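Sialidase B (Streptococcus pneumoniae serotype 4, PDB 4XJW) hydrolyses alpha-(2->3)-, alpha-(2->6)- and alpha-(2->8)-linked terminal sialic acids on oligosaccharides, glycoproteins and glycolipids as a family 33 glycosidase. Local coordinates at residues 106-111 against 119-124; 72-77 against 126-131; 524-529 against 538-543; 495-500 against 518-523. The protein carries 1 engineered substitution. One frame throughout, in Å; residues are numbered along the deposited sequence.

Overall arrangement
The chain first opens contact 2 at residues 72-77, on one sheet of the N-terminal concanavalin-like domain. It then crosses to the other sheet, where 106-111 turns back on 119-124 and closes the hairpin of contact 1. Only afterwards does 126-131 close contact 2, so the short loop lies within the longer one. Their centres are 7 Å apart, and Met121 touches both partners of contact 2. Much later, in the beta-propeller, 495-500 meets 518-523 (contact 4); 524-529 and 538-543 then form a hairpin (contact 3), in series, with centres about 10 Å apart and touching through Ala526 O and Phe518 N. Contacts 1 and 3 lie about 44 Å apart, centre to centre.

Contact 1: 106-111 against 119-124; sequences NTLVFV and YTMYVN
Met121 settles between Leu108 and Phe110, its SD 3.6 Å from Leu108 CG and its terminal CE 3.7 Å from Phe110 CD1. The strands belong to a beta hairpin in the seven-stranded antiparallel sheet of the concanavalin-like domain, and their short axes run 169° apart. With CG anti to the backbone N, Met121 bends at chi2 (74°) and again at chi3, which carries its end back toward the other strand. The sulfur lies 5.4 Å from the centroid of the Phe110 ring, an oblique Met-aromatic contact. At the far end of that ring, Phe110 CZ meets Tyr119 CD1 at 3.8 Å. This face is covered by strand 74-80 of the other sheet, with Leu108 on Ile74 and Tyr119 on Ile78.

On the reverse face, Tyr122 turns a ring edge to the first strand: Val109 O lies in the ring plane, and Val111 CG2 packs beside CE1. The Tyr122 hydroxyl bonds to Asp179. Paired backbone bonds join Val109 to Tyr122 and Val111 to Thr120. Thr120 OG1 bonds to Ser130 OG and to a water 2.7 Å away; that water gives Val111 O a weak second bond.

The hairpin's polar end is organised by Asn124, which lies beyond the last strand residue. Its backbone N donates to Thr107 O (2.8 Å), while its OD1 accepts Thr107 N at 2.9 Å. The side-chain amides of Asn124 and Asn106 are nearly coplanar (23°), and Asn124 ND2 points at a lone pair of Asn106 OD1, 3.0 Å away.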
loop_
_atom_site.group_PDB
_atom_site.type_symbol
_atom_site.label_atom_id
_atom_site.label_comp_id
_atom_site.label_asym_id
_atom_site.label_seq_id
_atom_site.Cartn_x
_atom_site.Cartn_y
_atom_site.Cartn_z
ATOM N N ASN A 106 -2.934 21.411 5.976
ATOM C CA ASN A 106 -2.872 20.880 4.621
ATOM C C ASN A 106 -2.548 21.968 3.632
ATOM O O ASN A 106 -3.013 23.102 3.777
ATOM C CB ASN A 106 -4.208 20.269 4.212
ATOM C CG ASN A 106 -4.613 19.107 5.087
ATOM O OD1 ASN A 106 -4.141 17.977 4.906
ATOM N ND2 ASN A 106 -5.484 19.376 6.048
ATOM N N THR A 107 -1.753 21.625 2.627
ATOM C CA THR A 107 -1.384 22.590 1.601
ATOM C C THR A 107 -2.025 22.159 0.294
ATOM O O THR A 107 -1.644 21.139 -0.296
ATOM C CB THR A 107 0.148 22.698 1.423
ATOM O OG1 THR A 107 0.761 23.024 2.679
ATOM C CG2 THR A 107 0.511 23.787 0.396
ATOM N N LEU A 108 -3.002 22.937 -0.156
ATOM C CA LEU A 108 -3.748 22.602 -1.360
ATOM C C LEU A 108 -3.337 23.551 -2.486
ATOM O O LEU A 108 -3.248 24.751 -2.284
ATOM C CB LEU A 108 -5.247 22.669 -1.066
ATOM C CG LEU A 108 -6.213 22.393 -2.216
ATOM C CD1 LEU A 108 -7.506 21.766 -1.703
ATOM C CD2 LEU A 108 -6.536 23.672 -3.003
ATOM N N VAL A 109 -3.067 23.002 -3.665
ATOM C CA VAL A 109 -2.785 23.819 -4.845
ATOM C C VAL A 109 -3.662 23.343 -5.997
ATOM O O VAL A 109 -3.565 22.186 -6.417
ATOM C CB VAL A 109 -1.318 23.703 -5.283
ATOM C CG1 VAL A 109 -1.059 24.585 -6.515
ATOM C CG2 VAL A 109 -0.395 24.106 -4.144
ATOM N N PHE A 110 -4.500 24.230 -6.527
ATOM C CA PHE A 110 -5.366 23.853 -7.633
ATOM C C PHE A 110 -5.011 24.690 -8.844
ATOM O O PHE A 110 -4.990 25.917 -8.765
ATOM C CB PHE A 110 -6.837 24.043 -7.283
ATOM C CG PHE A 110 -7.762 23.723 -8.426
ATOM C CD1 PHE A 110 -7.927 22.414 -8.844
ATOM C CD2 PHE A 110 -8.446 24.737 -9.088
ATOM C CE1 PHE A 110 -8.768 22.102 -9.903
ATOM C CE2 PHE A 110 -9.291 24.442 -10.148
ATOM C CZ PHE A 110 -9.456 23.119 -10.553
ATOM N N VAL A 111 -4.696 24.021 -9.946
ATOM C CA VAL A 111 -4.295 24.712 -11.170
ATOM C C VAL A 111 -5.360 24.541 -12.264
ATOM O O VAL A 111 -5.724 23.419 -12.638
ATOM C CB VAL A 111 -2.922 24.208 -11.660
ATOM C CG1 VAL A 111 -2.511 24.962 -12.912
ATOM C CG2 VAL A 111 -1.870 24.389 -10.561
ATOM N N TYR A 119 -7.316 20.596 -15.512
ATOM C CA TYR A 119 -7.500 20.966 -14.123
ATOM C C TYR A 119 -6.682 19.986 -13.301
ATOM O O TYR A 119 -6.838 18.770 -13.438
ATOM C CB TYR A 119 -8.970 20.851 -13.723
ATOM C CG TYR A 119 -9.942 21.678 -14.542
ATOM C CD1 TYR A 119 -10.103 23.040 -14.305
ATOM C CD2 TYR A 119 -10.716 21.088 -15.524
ATOM C CE1 TYR A 119 -11.003 23.800 -15.043
ATOM C CE2 TYR A 119 -11.638 21.832 -16.258
ATOM C CZ TYR A 119 -11.766 23.187 -16.017
ATOM O OH TYR A 119 -12.675 23.926 -16.747
ATOM N N THR A 120 -5.812 20.503 -12.444
ATOM C CA THR A 120 -4.942 19.639 -11.653
ATOM C C THR A 120 -4.987 20.028 -10.186
ATOM O O THR A 120 -4.846 21.204 -9.855
ATOM C CB THR A 120 -3.480 19.771 -12.122
ATOM O OG1 THR A 120 -3.395 19.487 -13.525
ATOM C CG2 THR A 120 -2.561 18.810 -11.361
ATOM N N MET A 121 -5.150 19.038 -9.308
ATOM C CA MET A 121 -5.198 19.279 -7.867
ATOM C C MET A 121 -4.029 18.616 -7.153
ATOM O O MET A 121 -3.763 17.431 -7.373
ATOM C CB MET A 121 -6.488 18.717 -7.293
ATOM C CG MET A 121 -6.585 18.844 -5.775
ATOM S SD MET A 121 -6.917 20.548 -5.251
ATOM C CE MET A 121 -8.645 20.635 -5.688
ATOM N N TYR A 122 -3.341 19.378 -6.306
ATOM C CA TYR A 122 -2.299 18.822 -5.441
ATOM C C TYR A 122 -2.709 19.051 -4.000
ATOM O O TYR A 122 -3.197 20.116 -3.656
ATOM C CB TYR A 122 -0.963 19.533 -5.658
ATOM C CG TYR A 122 -0.457 19.605 -7.082
ATOM C CD1 TYR A 122 -0.862 20.626 -7.928
ATOM C CD2 TYR A 122 0.462 18.676 -7.562
ATOM C CE1 TYR A 122 -0.380 20.714 -9.229
ATOM C CE2 TYR A 122 0.960 18.756 -8.849
ATOM C CZ TYR A 122 0.525 19.776 -9.680
ATOM O OH TYR A 122 1.008 19.863 -10.962
ATOM N N VAL A 123 -2.514 18.054 -3.149
ATOM C CA VAL A 123 -2.674 18.288 -1.723
ATOM C C VAL A 123 -1.466 17.700 -1.029
ATOM O O VAL A 123 -1.105 16.560 -1.308
ATOM C CB VAL A 123 -3.957 17.636 -1.176
ATOM C CG1 VAL A 123 -4.071 17.912 0.312
ATOM C CG2 VAL A 123 -5.185 18.165 -1.903
ATOM N N ASN A 124 -0.827 18.491 -0.162
ATOM C CA ASN A 124 0.348 18.047 0.581
ATOM C C ASN A 124 1.481 17.546 -0.316
ATOM O O ASN A 124 2.192 16.597 0.021
ATOM C CB ASN A 124 -0.057 17.044 1.667
ATOM C CG ASN A 124 -0.999 17.665 2.666
ATOM O OD1 ASN A 124 -0.947 18.874 2.878
ATOM N ND2 ASN A 124 -1.869 16.872 3.267
HETATM O O HOH W 1 -3.624 21.892 -14.784
#

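Contact 2: 72-77 against 126-131; sequences GEIGVE and IEVFSE
Phe129, Ile74 and Val76 carry most of this contact, with the Phe129 ring reaching across to the backbone of Ile74 and Gly75 and to the Val76 side chain. It is face-to-face packing of the two sheets of the concanavalin-like beta-sandwich: strand 74-80 lies in the six-stranded sheet and strand 126-132 in the seven-stranded one. The short axes approach to 8.8 Å and cross at -28°, and no hydrogen bond bridges them.

A classic beta bulge shapes the second strand. Val128 and Phe129 both sit opposite Met121, and a psi of -25° at Val128 breaks the extended path, so that two consecutive side chains set out toward the other sheet. Phe129 holds its CG between its own backbone N and carbonyl carbon (chi1 62°), and its ring end passes Gly75, where CE2 comes within 4.3 Å of Gly75 CA. Ile74 O approaches the edge of the same ring. Val76 adds its CG2 branch, 4.1 Å from Phe129 CZ and oblique to the ring.

Phe89 and Met121 also touch both Val76 and Phe129, placing this pair in the buried layer between the sheets. In Ile74 the CB heads for the second strand, but the longer branch leads away, and Met68 packs on the side chain. The short branch makes the crossing instead, roughly at a right angle to Val128, with Ile74 CG2 resting 3.9 Å from Val128 CG2.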
loop_
_atom_site.group_PDB
_atom_site.type_symbol
_atom_site.label_atom_id
_atom_site.label_comp_id
_atom_site.label_asym_id
_atom_site.label_seq_id
_atom_site.Cartn_x
_atom_site.Cartn_y
_atom_site.Cartn_z
ATOM N N GLY A 72 -12.094 12.512 3.953
ATOM C CA GLY A 72 -10.778 12.950 3.528
ATOM C C GLY A 72 -10.689 13.201 2.031
ATOM O O GLY A 72 -9.619 13.562 1.533
ATOM N N GLU A 73 -11.798 13.005 1.314
ATOM C CA GLU A 73 -11.860 13.292 -0.115
ATOM C C GLU A 73 -11.727 14.792 -0.383
ATOM O O GLU A 73 -12.231 15.608 0.387
ATOM C CB GLU A 73 -13.186 12.769 -0.674
ATOM C CG GLU A 73 -13.478 13.109 -2.137
ATOM C CD GLU A 73 -14.763 12.468 -2.602
ATOM O OE1 GLU A 73 -14.971 11.285 -2.271
ATOM O OE2 GLU A 73 -15.568 13.157 -3.268
ATOM N N ILE A 74 -11.044 15.151 -1.466
ATOM C CA ILE A 74 -10.991 16.531 -1.936
ATOM C C ILE A 74 -11.523 16.563 -3.366
ATOM O O ILE A 74 -11.349 15.603 -4.122
ATOM C CB ILE A 74 -9.541 17.091 -1.894
ATOM C CG1 ILE A 74 -9.522 18.623 -1.951
ATOM C CG2 ILE A 74 -8.709 16.525 -3.031
ATOM C CD1 ILE A 74 -9.962 19.292 -0.659
ATOM N N GLY A 75 -12.171 17.663 -3.749
ATOM C CA GLY A 75 -12.660 17.781 -5.104
ATOM C C GLY A 75 -12.952 19.203 -5.517
ATOM O O GLY A 75 -12.813 20.145 -4.716
ATOM N N VAL A 76 -13.313 19.353 -6.789
ATOM C CA VAL A 76 -13.788 20.626 -7.316
ATOM C C VAL A 76 -15.042 20.409 -8.152
ATOM O O VAL A 76 -15.258 19.333 -8.720
ATOM C CB VAL A 76 -12.760 21.361 -8.202
ATOM C CG1 VAL A 76 -11.521 21.753 -7.398
ATOM C CG2 VAL A 76 -12.397 20.523 -9.419
ATOM N N GLU A 77 -15.857 21.457 -8.220
ATOM C CA GLU A 77 -16.964 21.534 -9.152
ATOM C C GLU A 77 -16.723 22.750 -10.041
ATOM O O GLU A 77 -16.254 23.787 -9.565
ATOM C CB GLU A 77 -18.265 21.733 -8.399
ATOM C CG GLU A 77 -18.697 20.587 -7.543
ATOM C CD GLU A 77 -20.183 20.638 -7.319
ATOM O OE1 GLU A 77 -20.934 20.236 -8.236
ATOM O OE2 GLU A 77 -20.597 21.120 -6.248
ATOM N N ILE A 126 1.228 16.213 -3.254
ATOM C CA ILE A 126 0.857 15.037 -4.017
ATOM C C ILE A 126 -0.214 15.389 -5.053
ATOM O O ILE A 126 -1.281 15.912 -4.707
ATOM C CB ILE A 126 0.311 13.943 -3.081
ATOM C CG1 ILE A 126 1.409 13.481 -2.117
ATOM C CG2 ILE A 126 -0.202 12.754 -3.873
ATOM C CD1 ILE A 126 0.889 12.566 -1.008
ATOM N N GLU A 127 0.061 15.099 -6.324
ATOM C CA GLU A 127 -0.943 15.265 -7.373
ATOM C C GLU A 127 -2.027 14.219 -7.222
ATOM O O GLU A 127 -1.780 13.026 -7.410
ATOM C CB GLU A 127 -0.315 15.151 -8.759
ATOM C CG GLU A 127 -1.288 15.484 -9.873
ATOM C CD GLU A 127 -0.748 15.141 -11.248
ATOM O OE1 GLU A 127 0.210 15.800 -11.683
ATOM O OE2 GLU A 127 -1.293 14.212 -11.876
ATOM N N VAL A 128 -3.230 14.663 -6.869
ATOM C CA VAL A 128 -4.334 13.731 -6.599
ATOM C C VAL A 128 -5.288 13.557 -7.780
ATOM O O VAL A 128 -5.969 12.537 -7.882
ATOM C CB VAL A 128 -5.107 14.080 -5.299
ATOM C CG1 VAL A 128 -4.180 14.005 -4.063
ATOM C CG2 VAL A 128 -5.761 15.448 -5.405
ATOM N N PHE A 129 -5.353 14.558 -8.654
ATOM C CA PHE A 129 -5.978 14.372 -9.969
ATOM C C PHE A 129 -5.484 15.383 -10.986
ATOM O O PHE A 129 -5.014 16.471 -10.634
ATOM C CB PHE A 129 -7.524 14.301 -9.923
ATOM C CG PHE A 129 -8.210 15.549 -9.406
ATOM C CD1 PHE A 129 -8.360 16.677 -10.210
ATOM C CD2 PHE A 129 -8.736 15.566 -8.116
ATOM C CE1 PHE A 129 -9.017 17.817 -9.729
ATOM C CE2 PHE A 129 -9.398 16.693 -7.626
ATOM C CZ PHE A 129 -9.541 17.811 -8.432
ATOM N N SER A 130 -5.550 14.989 -12.248
ATOM C CA SER A 130 -5.214 15.879 -13.346
ATOM C C SER A 130 -6.123 15.502 -14.496
ATOM O O SER A 130 -6.012 14.413 -15.058
ATOM C CB SER A 130 -3.742 15.750 -13.733
ATOM O OG SER A 130 -3.345 16.825 -14.570
ATOM N N GLU A 131 -7.054 16.388 -14.827
ATOM C CA GLU A 131 -8.092 16.060 -15.791
ATOM C C GLU A 131 -8.083 17.025 -16.964
ATOM O O GLU A 131 -8.246 18.234 -16.781
ATOM C CB GLU A 131 -9.458 16.106 -15.106
ATOM C CG GLU A 131 -9.592 15.176 -13.912
ATOM C CD GLU A 131 -9.934 13.749 -14.305
ATOM O OE1 GLU A 131 -10.044 13.478 -15.517
ATOM O OE2 GLU A 131 -10.098 12.904 -13.397
#

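Contact 3: 524-529 against 538-543; sequences KIAYMT and SKVSYI
Ser541 CB presses on the Tyr527 ring like a small knob under a flat lid. It lies over one face, 3.4 Å from Tyr527 CZ and offset toward the rim, in a CH-pi contact whose line to the centroid is 25° off the ring normal. Tyr527 sets its CG between backbone N and carbonyl carbon (chi1 66°), which swings the ring toward the opposite strand. Ile543 packs obliquely against the same ring, its CG1 3.8 Å from Tyr527 CD2, while it runs side by side with Ile525.

On the other face Ala526 is the small residue between two larger ones: its CB is 3.8 Å from Val540 CG1 and 3.7 Å from Tyr542 CE1. Next along, Met528 bends at chi3 to bring CE beside Val540 CG2. Strands 526-530 and 541-542 are the last two of a four-stranded propeller blade, and the turn joining them belongs to BNR repeat 4, an Asp-box. Ile525 and Ile543 also touch strand 569-575 of the neighbouring sheet.

Antiparallel bonds pair Tyr527 with Ser541 in both directions, and Ile543 N continues the ladder to Ile525 O. Beyond that bond a water accepts from Ile525 N and donates to Ile543 O. At the opposite end Ser538 OG takes the place of a backbone acceptor: Thr529 N donates to it at 2.9 Å, and the hydroxyl in turn donates to Lys539 O at 2.8 Å.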
loop_
_atom_site.group_PDB
_atom_site.type_symbol
_atom_site.label_atom_id
_atom_site.label_comp_id
_atom_site.label_asym_id
_atom_site.label_seq_id
_atom_site.Cartn_x
_atom_site.Cartn_y
_atom_site.Cartn_z
ATOM N N LYS A 524 -12.613 -9.074 16.043
ATOM C CA LYS A 524 -11.616 -8.900 17.095
ATOM C C LYS A 524 -10.282 -9.491 16.666
ATOM O O LYS A 524 -10.235 -10.511 15.974
ATOM C CB LYS A 524 -12.080 -9.566 18.391
ATOM C CG LYS A 524 -13.274 -8.885 19.044
ATOM C CD LYS A 524 -13.645 -9.560 20.361
ATOM C CE LYS A 524 -14.859 -8.892 20.996
ATOM N NZ LYS A 524 -15.198 -7.616 20.301
ATOM N N ILE A 525 -9.202 -8.843 17.088
ATOM C CA ILE A 525 -7.859 -9.357 16.871
ATOM C C ILE A 525 -7.640 -10.527 17.818
ATOM O O ILE A 525 -8.024 -10.461 18.985
ATOM C CB ILE A 525 -6.837 -8.247 17.127
ATOM C CG1 ILE A 525 -7.048 -7.123 16.103
ATOM C CG2 ILE A 525 -5.392 -8.786 17.102
ATOM C CD1 ILE A 525 -6.246 -5.859 16.396
ATOM N N ALA A 526 -7.060 -11.609 17.310
ATOM C CA ALA A 526 -6.838 -12.802 18.119
ATOM C C ALA A 526 -5.373 -12.913 18.478
ATOM O O ALA A 526 -4.533 -12.202 17.919
ATOM C CB ALA A 526 -7.285 -14.053 17.375
ATOM N N TYR A 527 -5.064 -13.807 19.407
ATOM C CA TYR A 527 -3.673 -14.105 19.714
ATOM C C TYR A 527 -3.483 -15.512 20.238
ATOM O O TYR A 527 -4.429 -16.141 20.720
ATOM C CB TYR A 527 -3.067 -13.061 20.666
ATOM C CG TYR A 527 -3.664 -13.023 22.054
ATOM C CD1 TYR A 527 -3.147 -13.814 23.068
ATOM C CD2 TYR A 527 -4.730 -12.181 22.349
ATOM C CE1 TYR A 527 -3.677 -13.778 24.336
ATOM C CE2 TYR A 527 -5.269 -12.130 23.614
ATOM C CZ TYR A 527 -4.731 -12.939 24.607
ATOM O OH TYR A 527 -5.258 -12.903 25.877
ATOM N N MET A 528 -2.264 -16.011 20.087
ATOM C CA MET A 528 -1.843 -17.275 20.662
ATOM C C MET A 528 -0.415 -17.093 21.141
ATOM O O MET A 528 0.263 -16.140 20.744
ATOM C CB MET A 528 -1.917 -18.416 19.643
ATOM C CG MET A 528 -1.136 -18.188 18.354
ATOM S SD MET A 528 -1.024 -19.645 17.283
ATOM C CE MET A 528 -2.730 -19.820 16.766
ATOM N N THR A 529 0.051 -18.014 21.976
ATOM C CA THR A 529 1.372 -17.900 22.591
ATOM C C THR A 529 2.149 -19.199 22.474
ATOM O O THR A 529 1.582 -20.293 22.639
ATOM C CB THR A 529 1.249 -17.543 24.079
ATOM O OG1 THR A 529 0.448 -16.365 24.232
ATOM C CG2 THR A 529 2.626 -17.322 24.728
ATOM N N SER A 538 -0.354 -22.292 21.825
ATOM C CA SER A 538 -1.508 -22.353 22.715
ATOM C C SER A 538 -2.833 -22.246 21.967
ATOM O O SER A 538 -2.876 -21.987 20.755
ATOM C CB SER A 538 -1.441 -21.201 23.699
ATOM O OG SER A 538 -1.774 -19.990 23.038
ATOM N N LYS A 539 -3.930 -22.428 22.696
ATOM C CA LYS A 539 -5.230 -22.101 22.148
ATOM C C LYS A 539 -5.317 -20.602 21.850
ATOM O O LYS A 539 -4.456 -19.806 22.266
ATOM C CB LYS A 539 -6.358 -22.521 23.096
ATOM C CG LYS A 539 -6.329 -23.983 23.496
ATOM C CD LYS A 539 -6.262 -24.904 22.287
ATOM C CE LYS A 539 -7.036 -26.180 22.559
ATOM N NZ LYS A 539 -6.850 -26.598 23.978
ATOM N N VAL A 540 -6.369 -20.235 21.132
ATOM C CA VAL A 540 -6.586 -18.869 20.676
ATOM C C VAL A 540 -7.406 -18.068 21.679
ATOM O O VAL A 540 -8.403 -18.564 22.216
ATOM C CB VAL A 540 -7.290 -18.870 19.314
ATOM C CG1 VAL A 540 -7.679 -17.474 18.875
ATOM C CG2 VAL A 540 -6.425 -19.568 18.268
ATOM N N SER A 541 -6.966 -16.846 21.951
ATOM C CA SER A 541 -7.726 -15.880 22.736
ATOM C C SER A 541 -7.978 -14.637 21.891
ATOM O O SER A 541 -7.448 -14.520 20.783
ATOM C CB SER A 541 -6.960 -15.494 23.995
ATOM O OG SER A 541 -6.838 -16.601 24.860
ATOM N N TYR A 542 -8.776 -13.713 22.414
ATOM C CA TYR A 542 -9.112 -12.491 21.703
ATOM C C TYR A 542 -8.888 -11.259 22.549
ATOM O O TYR A 542 -9.005 -11.297 23.768
ATOM C CB TYR A 542 -10.564 -12.531 21.201
ATOM C CG TYR A 542 -10.835 -13.696 20.289
ATOM C CD1 TYR A 542 -10.650 -13.585 18.915
ATOM C CD2 TYR A 542 -11.264 -14.915 20.800
ATOM C CE1 TYR A 542 -10.886 -14.656 18.078
ATOM C CE2 TYR A 542 -11.502 -15.990 19.973
ATOM C CZ TYR A 542 -11.318 -15.852 18.612
ATOM O OH TYR A 542 -11.555 -16.921 17.784
ATOM N N ILE A 543 -8.545 -10.162 21.886
ATOM C CA ILE A 543 -8.427 -8.878 22.539
ATOM C C ILE A 543 -9.807 -8.230 22.555
ATOM O O ILE A 543 -10.411 -8.027 21.504
ATOM C CB ILE A 543 -7.408 -7.989 21.779
ATOM C CG1 ILE A 543 -6.032 -8.655 21.790
ATOM C CG2 ILE A 543 -7.368 -6.568 22.340
ATOM C CD1 ILE A 543 -5.005 -7.951 20.919
HETATM O O HOH W 2 -9.678 -6.901 19.162
#

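Contact 4: 495-500 against 518-523; sequences IPFKNA and FRTTTG
Thr520 OG1, whose CB and CG2 lie against the Phe497 ring, is gripped by several groups. It accepts Thr522 OG1 at 2.9 Å and Thr522 N at 3.1 Å, the latter closing an ST turn, and it bonds to Lys524 O as well. These bonds tie Thr520 to Thr522, and with Thr521 between them the three threonines line one side of Phe497.

The ring meets them end first. Phe497 CZ comes 3.4 Å from Thr520 CB, and Thr522 CG2 lies in the ring plane at the edge, 3.4 Å from Phe497 CE1. The Thr521 side chain runs past the ring in the opposite sense, its OG1 3.4 Å from Phe497 CD1 and oblique to the ring. Setting its CG anti to the carbonyl carbon (chi1 -58°), Phe497 reaches across from its own loop, and Tyr542 packs on it from the adjoining strand.

A second, apolar patch joins the same loops: Ile495 CG2 rests 3.8 Å from Phe518 CZ, with Leu476 touching both residues. Between Phe518 and Thr520 sits Arg519, its NH1 in a salt bridge with Glu503 and its NE bonded to Tyr551 O. The packed loops thus flank Arg519, probably one of three arginines, with Arg207 and Arg581, in the substrate site of a sialidase beta-propeller.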
loop_
_atom_site.group_PDB
_atom_site.type_symbol
_atom_site.label_atom_id
_atom_site.label_comp_id
_atom_site.label_asym_id
_atom_site.label_seq_id
_atom_site.Cartn_x
_atom_site.Cartn_y
_atom_site.Cartn_z
ATOM N N ILE A 495 -6.551 -22.821 14.078
ATOM C CA ILE A 495 -7.326 -21.645 14.442
ATOM C C ILE A 495 -8.807 -21.894 14.166
ATOM O O ILE A 495 -9.156 -22.579 13.197
ATOM C CB ILE A 495 -6.806 -20.351 13.732
ATOM C CG1 ILE A 495 -6.874 -20.492 12.208
ATOM C CG2 ILE A 495 -5.387 -20.018 14.180
ATOM C CD1 ILE A 495 -6.333 -19.270 11.458
ATOM N N PRO A 496 -9.687 -21.343 15.019
ATOM C CA PRO A 496 -11.126 -21.641 14.910
ATOM C C PRO A 496 -11.768 -21.039 13.654
ATOM O O PRO A 496 -12.897 -20.548 13.724
ATOM C CB PRO A 496 -11.718 -20.981 16.165
ATOM C CG PRO A 496 -10.546 -20.705 17.079
ATOM C CD PRO A 496 -9.386 -20.474 16.170
ATOM N N PHE A 497 -11.069 -21.101 12.523
ATOM C CA PHE A 497 -11.483 -20.397 11.317
ATOM C C PHE A 497 -11.266 -21.211 10.058
ATOM O O PHE A 497 -10.214 -21.822 9.872
ATOM C CB PHE A 497 -10.719 -19.071 11.188
ATOM C CG PHE A 497 -10.902 -18.161 12.360
ATOM C CD1 PHE A 497 -12.112 -17.518 12.563
ATOM C CD2 PHE A 497 -9.869 -17.957 13.270
ATOM C CE1 PHE A 497 -12.296 -16.690 13.647
ATOM C CE2 PHE A 497 -10.044 -17.123 14.363
ATOM C CZ PHE A 497 -11.265 -16.494 14.553
ATOM N N LYS A 498 -12.276 -21.217 9.196
ATOM C CA LYS A 498 -12.106 -21.727 7.849
ATOM C C LYS A 498 -11.879 -20.573 6.886
ATOM O O LYS A 498 -12.586 -19.563 6.928
ATOM C CB LYS A 498 -13.331 -22.527 7.412
ATOM C CG LYS A 498 -13.300 -23.970 7.848
ATOM C CD LYS A 498 -14.529 -24.701 7.340
ATOM C CE LYS A 498 -14.611 -26.111 7.900
ATOM N NZ LYS A 498 -15.932 -26.731 7.604
ATOM N N ASN A 499 -10.870 -20.726 6.037
ATOM C CA ASN A 499 -10.610 -19.798 4.936
ATOM C C ASN A 499 -10.355 -18.332 5.300
ATOM O O ASN A 499 -10.437 -17.459 4.441
ATOM C CB ASN A 499 -11.732 -19.882 3.897
ATOM C CG ASN A 499 -11.271 -20.507 2.602
ATOM O OD1 ASN A 499 -10.443 -19.937 1.889
ATOM N ND2 ASN A 499 -11.810 -21.682 2.283
ATOM N N ALA A 500 -10.040 -18.060 6.560
ATOM C CA ALA A 500 -9.786 -16.690 6.986
ATOM C C ALA A 500 -8.485 -16.149 6.387
ATOM O O ALA A 500 -7.551 -16.902 6.119
ATOM C CB ALA A 500 -9.747 -16.607 8.500
ATOM N N PHE A 518 -3.193 -11.838 15.423
ATOM C CA PHE A 518 -3.664 -12.072 14.063
ATOM C C PHE A 518 -5.091 -11.654 13.759
ATOM O O PHE A 518 -5.945 -11.576 14.637
ATOM C CB PHE A 518 -3.397 -13.515 13.598
ATOM C CG PHE A 518 -4.144 -14.578 14.378
ATOM C CD1 PHE A 518 -3.724 -14.952 15.644
ATOM C CD2 PHE A 518 -5.244 -15.214 13.817
ATOM C CE1 PHE A 518 -4.397 -15.945 16.353
ATOM C CE2 PHE A 518 -5.913 -16.207 14.507
ATOM C CZ PHE A 518 -5.488 -16.571 15.780
ATOM N N ARG A 519 -5.297 -11.363 12.486
ATOM C CA ARG A 519 -6.575 -10.953 11.932
ATOM C C ARG A 519 -7.530 -12.143 11.888
ATOM O O ARG A 519 -7.104 -13.270 11.617
ATOM C CB ARG A 519 -6.301 -10.427 10.516
ATOM C CG ARG A 519 -7.514 -10.128 9.665
ATOM C CD ARG A 519 -7.038 -9.688 8.286
ATOM N NE ARG A 519 -8.142 -9.633 7.338
ATOM C CZ ARG A 519 -8.009 -9.285 6.066
ATOM N NH1 ARG A 519 -6.816 -8.953 5.596
ATOM N NH2 ARG A 519 -9.070 -9.261 5.272
ATOM N N THR A 520 -8.818 -11.883 12.143
ATOM C CA THR A 520 -9.856 -12.920 12.125
ATOM C C THR A 520 -11.098 -12.453 11.370
ATOM O O THR A 520 -11.099 -11.408 10.720
ATOM C CB THR A 520 -10.315 -13.337 13.541
ATOM O OG1 THR A 520 -11.082 -12.286 14.143
ATOM C CG2 THR A 520 -9.124 -13.682 14.424
ATOM N N THR A 521 -12.176 -13.226 11.502
ATOM C CA THR A 521 -13.449 -12.901 10.863
ATOM C C THR A 521 -14.488 -12.507 11.908
ATOM O O THR A 521 -15.669 -12.361 11.597
ATOM C CB THR A 521 -13.974 -14.089 10.045
ATOM O OG1 THR A 521 -13.959 -15.272 10.855
ATOM C CG2 THR A 521 -13.131 -14.307 8.800
ATOM N N THR A 522 -14.038 -12.335 13.146
ATOM C CA THR A 522 -14.920 -12.105 14.292
ATOM C C THR A 522 -15.097 -10.638 14.675
ATOM O O THR A 522 -15.894 -10.327 15.558
ATOM C CB THR A 522 -14.398 -12.828 15.557
ATOM O OG1 THR A 522 -13.256 -12.130 16.076
ATOM C CG2 THR A 522 -14.014 -14.257 15.250
ATOM N N GLY A 523 -14.350 -9.738 14.032
ATOM C CA GLY A 523 -14.314 -8.349 14.450
ATOM C C GLY A 523 -13.360 -8.060 15.606
ATOM O O GLY A 523 -13.331 -6.944 16.116
#